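Local coordinates for RNA-binding protein, putative (Trypanosoma brucei, PDB 6E4O), which probably binds mRNA through this domain, the RNA recognition motif of a longer trypanosomal kinetoplastid RNA-editing protein, crystallised here without RNA, at residues L20-F32 and A41-A54. Residues are numbered along the deposited sequence; the frame is centred on the assembly and turned at random.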
# COMPACT_ATOMS: atom_id res chain seq x y z
N LEU A 20 -6.14 2.08 3.70
CA LEU A 20 -5.05 1.63 2.84
C LEU A 20 -4.86 0.13 2.98
O LEU A 20 -4.67 -0.59 1.99
CB LEU A 20 -3.75 2.35 3.19
CG LEU A 20 -2.55 1.90 2.36
CD1 LEU A 20 -2.82 2.08 0.87
CD2 LEU A 20 -1.30 2.68 2.78
N LYS A 21 -4.90 -0.35 4.21
CA LYS A 21 -4.74 -1.77 4.46
C LYS A 21 -5.80 -2.57 3.71
O LYS A 21 -5.49 -3.56 3.05
CB LYS A 21 -4.80 -2.09 5.96
CG LYS A 21 -4.71 -3.58 6.26
CD LYS A 21 -4.77 -3.83 7.76
CE LYS A 21 -4.75 -5.32 8.08
NZ LYS A 21 -4.68 -5.56 9.55
N ASP A 22 -7.06 -2.14 3.80
CA ASP A 22 -8.13 -2.86 3.11
C ASP A 22 -7.93 -2.86 1.60
O ASP A 22 -8.20 -3.86 0.93
CB ASP A 22 -9.51 -2.29 3.46
CG ASP A 22 -10.02 -2.78 4.79
OD1 ASP A 22 -9.54 -3.83 5.28
OD2 ASP A 22 -10.92 -2.13 5.36
N HIS A 23 -7.47 -1.74 1.06
CA HIS A 23 -7.18 -1.65 -0.37
C HIS A 23 -6.12 -2.68 -0.77
O HIS A 23 -6.25 -3.38 -1.78
CB HIS A 23 -6.72 -0.23 -0.72
CG HIS A 23 -6.50 -0.01 -2.19
ND1 HIS A 23 -7.52 0.00 -3.10
CD2 HIS A 23 -5.36 0.22 -2.88
CE1 HIS A 23 -7.02 0.22 -4.31
NE2 HIS A 23 -5.71 0.36 -4.20
N LEU A 24 -5.07 -2.79 0.03
CA LEU A 24 -3.93 -3.64 -0.30
C LEU A 24 -4.17 -5.11 0.03
O LEU A 24 -3.41 -5.98 -0.39
CB LEU A 24 -2.68 -3.12 0.42
CG LEU A 24 -2.20 -1.76 -0.11
CD1 LEU A 24 -1.08 -1.23 0.78
CD2 LEU A 24 -1.75 -1.87 -1.55
N ARG A 25 -5.24 -5.40 0.77
CA ARG A 25 -5.59 -6.79 1.04
C ARG A 25 -5.97 -7.50 -0.25
O ARG A 25 -6.08 -8.72 -0.29
CB ARG A 25 -6.72 -6.90 2.06
CG ARG A 25 -6.29 -6.72 3.51
CD ARG A 25 -7.25 -7.42 4.45
NE ARG A 25 -8.53 -6.72 4.56
CZ ARG A 25 -9.71 -7.31 4.71
NH1 ARG A 25 -9.80 -8.64 4.77
NH2 ARG A 25 -10.80 -6.57 4.80
N GLN A 26 -6.19 -6.73 -1.32
CA GLN A 26 -6.40 -7.31 -2.63
C GLN A 26 -5.18 -8.12 -3.07
O GLN A 26 -5.30 -9.02 -3.90
CB GLN A 26 -6.64 -6.22 -3.67
CG GLN A 26 -7.97 -5.49 -3.56
CD GLN A 26 -8.12 -4.47 -4.66
OE1 GLN A 26 -8.52 -4.80 -5.77
NE2 GLN A 26 -7.77 -3.22 -4.36
N ALA A 27 -4.02 -7.77 -2.53
CA ALA A 27 -2.77 -8.41 -2.93
C ALA A 27 -2.32 -9.46 -1.92
O ALA A 27 -1.60 -10.39 -2.26
CB ALA A 27 -1.68 -7.39 -3.13
N GLY A 28 -2.73 -9.30 -0.67
CA GLY A 28 -2.33 -10.26 0.35
C GLY A 28 -2.49 -9.75 1.76
O GLY A 28 -3.06 -8.69 1.97
N GLU A 29 -1.99 -10.51 2.73
CA GLU A 29 -2.14 -10.14 4.13
C GLU A 29 -1.12 -9.07 4.53
O GLU A 29 0.05 -9.16 4.21
CB GLU A 29 -2.01 -11.38 5.02
CG GLU A 29 -2.17 -11.09 6.51
CD GLU A 29 -2.27 -12.37 7.34
OE1 GLU A 29 -2.07 -13.47 6.78
OE2 GLU A 29 -2.55 -12.26 8.55
N VAL A 30 -1.59 -8.05 5.23
CA VAL A 30 -0.76 -6.92 5.61
C VAL A 30 -0.34 -7.01 7.07
O VAL A 30 -1.19 -7.18 7.95
CB VAL A 30 -1.52 -5.59 5.36
CG1 VAL A 30 -0.71 -4.40 5.85
CG2 VAL A 30 -1.85 -5.45 3.87
N THR A 31 0.96 -6.90 7.34
CA THR A 31 1.47 -7.01 8.71
C THR A 31 1.92 -5.67 9.31
O THR A 31 2.11 -5.56 10.52
CB THR A 31 2.67 -7.98 8.79
OG1 THR A 31 3.73 -7.48 7.97
CG2 THR A 31 2.27 -9.37 8.31
N PHE A 32 2.14 -4.68 8.46
CA PHE A 32 2.53 -3.34 8.93
C PHE A 32 1.89 -2.36 7.97
O PHE A 32 1.94 -2.55 6.76
CB PHE A 32 4.06 -3.19 8.89
CG PHE A 32 4.56 -1.84 9.35
CD1 PHE A 32 4.98 -1.65 10.66
CD2 PHE A 32 4.65 -0.77 8.46
CE1 PHE A 32 5.46 -0.42 11.08
CE2 PHE A 32 5.13 0.47 8.88
CZ PHE A 32 5.54 0.64 10.19
N ALA A 41 2.92 6.25 2.74
CA ALA A 41 2.80 5.19 3.74
C ALA A 41 3.85 4.14 3.51
O ALA A 41 4.47 4.08 2.45
CB ALA A 41 1.40 4.55 3.68
N VAL A 42 4.07 3.30 4.51
CA VAL A 42 4.92 2.12 4.35
C VAL A 42 4.10 0.93 4.79
O VAL A 42 3.46 0.96 5.83
CB VAL A 42 6.19 2.21 5.20
CG1 VAL A 42 6.99 0.89 5.13
CG2 VAL A 42 7.04 3.37 4.75
N VAL A 43 4.13 -0.12 3.97
CA VAL A 43 3.35 -1.31 4.23
C VAL A 43 4.27 -2.52 4.14
O VAL A 43 5.19 -2.53 3.34
CB VAL A 43 2.23 -1.42 3.18
CG1 VAL A 43 1.40 -2.69 3.38
CG2 VAL A 43 1.34 -0.17 3.21
N GLU A 44 4.01 -3.52 4.97
CA GLU A 44 4.67 -4.80 4.81
C GLU A 44 3.62 -5.88 4.71
O GLU A 44 2.56 -5.80 5.34
CB GLU A 44 5.61 -5.10 5.97
CG GLU A 44 6.78 -4.15 6.06
CD GLU A 44 7.91 -4.71 6.89
OE1 GLU A 44 7.64 -5.54 7.78
OE2 GLU A 44 9.07 -4.33 6.64
N PHE A 45 3.90 -6.88 3.88
CA PHE A 45 2.99 -8.01 3.71
C PHE A 45 3.63 -9.22 4.35
O PHE A 45 4.83 -9.24 4.63
CB PHE A 45 2.77 -8.29 2.22
CG PHE A 45 2.03 -7.22 1.49
CD1 PHE A 45 2.71 -6.13 0.95
CD2 PHE A 45 0.66 -7.30 1.31
CE1 PHE A 45 2.02 -5.13 0.27
CE2 PHE A 45 -0.04 -6.31 0.62
CZ PHE A 45 0.64 -5.23 0.10
N VAL A 46 2.82 -10.26 4.55
CA VAL A 46 3.31 -11.51 5.12
C VAL A 46 4.37 -12.16 4.24
O VAL A 46 5.35 -12.70 4.75
CB VAL A 46 2.16 -12.50 5.32
CG1 VAL A 46 2.68 -13.83 5.85
CG2 VAL A 46 1.15 -11.91 6.27
N THR A 47 4.19 -12.12 2.93
CA THR A 47 5.15 -12.78 2.04
C THR A 47 5.71 -11.83 0.99
O THR A 47 5.09 -10.82 0.65
CB THR A 47 4.52 -13.98 1.32
OG1 THR A 47 3.56 -13.52 0.36
CG2 THR A 47 3.82 -14.91 2.32
N PRO A 48 6.89 -12.16 0.46
CA PRO A 48 7.39 -11.40 -0.69
C PRO A 48 6.45 -11.50 -1.88
O PRO A 48 6.36 -10.55 -2.65
CB PRO A 48 8.72 -12.09 -1.00
CG PRO A 48 9.19 -12.57 0.34
CD PRO A 48 7.92 -13.06 1.01
N GLU A 49 5.76 -12.63 -2.03
CA GLU A 49 4.80 -12.80 -3.13
C GLU A 49 3.67 -11.79 -3.06
O GLU A 49 3.20 -11.29 -4.08
CB GLU A 49 4.23 -14.22 -3.13
CG GLU A 49 5.22 -15.30 -3.56
CD GLU A 49 6.42 -15.43 -2.63
OE1 GLU A 49 7.54 -15.58 -3.15
OE2 GLU A 49 6.27 -15.40 -1.39
N ASP A 50 3.22 -11.49 -1.84
CA ASP A 50 2.14 -10.52 -1.65
C ASP A 50 2.60 -9.13 -2.05
O ASP A 50 1.88 -8.39 -2.70
CB ASP A 50 1.68 -10.49 -0.19
CG ASP A 50 1.00 -11.77 0.25
OD1 ASP A 50 0.54 -12.54 -0.62
OD2 ASP A 50 0.93 -12.00 1.48
N ALA A 51 3.82 -8.78 -1.65
CA ALA A 51 4.41 -7.49 -2.04
C ALA A 51 4.55 -7.37 -3.55
O ALA A 51 4.26 -6.32 -4.14
CB ALA A 51 5.76 -7.28 -1.35
N ALA A 52 4.99 -8.46 -4.18
CA ALA A 52 5.16 -8.50 -5.63
C ALA A 52 3.83 -8.33 -6.35
O ALA A 52 3.74 -7.61 -7.36
CB ALA A 52 5.80 -9.82 -6.04
N ARG A 53 2.80 -8.99 -5.84
CA ARG A 53 1.45 -8.89 -6.39
C ARG A 53 0.91 -7.46 -6.27
O ARG A 53 0.26 -6.96 -7.19
CB ARG A 53 0.53 -9.88 -5.68
CG ARG A 53 -0.88 -9.97 -6.26
CD ARG A 53 -1.65 -11.12 -5.64
NE ARG A 53 -1.00 -12.41 -5.86
CZ ARG A 53 -1.12 -13.13 -6.97
NH1 ARG A 53 -0.48 -14.29 -7.08
NH2 ARG A 53 -1.87 -12.69 -7.97
N ALA A 54 1.19 -6.80 -5.14
CA ALA A 54 0.70 -5.44 -4.95
C ALA A 54 1.32 -4.49 -5.97
O ALA A 54 0.63 -3.75 -6.64
CB ALA A 54 0.96 -4.95 -3.50
O HOH W 1 -0.94 -13.73 2.47
O HOH W 2 5.71 -6.37 9.51
O HOH W 3 6.00 -9.15 7.00
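The ring of Phe45 sits in the core with Leu24 O in plane at its edge, 3.5 Å from CE2, and Asp50 O over the centre of one face. Its chi1 of -67° sets CG beside the backbone N, and CZ comes against Leu24 CB while Ala27 CB and Val30 CG2 approach CE2 obliquely. The Phe32 ring, projecting from the other face of the sheet, meets Val42 O with its edge, CD2 3.4 Å away. Between the strands, Glu44 O receives Thr31 N at 2.8 Å and, weakly, Phe32 N, a classic beta bulge; Glu44 N returns a 2.9 Å bond to Phe32 O. One water joins Thr31 OG1 to Glu44 OE1, whereas OE2 is salt-bridged to Arg5. Leu24 CD1 and Val43 CG2 meet tip to tip at 3.6 Å. Further along, Ala27 CB abuts Ala54 CB at 3.6 Å, and Gly28 CA lies 3.7 Å from Asp50 CG, so the backbone passes close to the carboxylate. Thr47 OG1 caps helix 48-57 through Asp50 N. In this RRM fold, helices 17-24 and 48-57 pack on one face of the sheet, where strand 40-45 lies between edge strand 30-36 and strand 5-9.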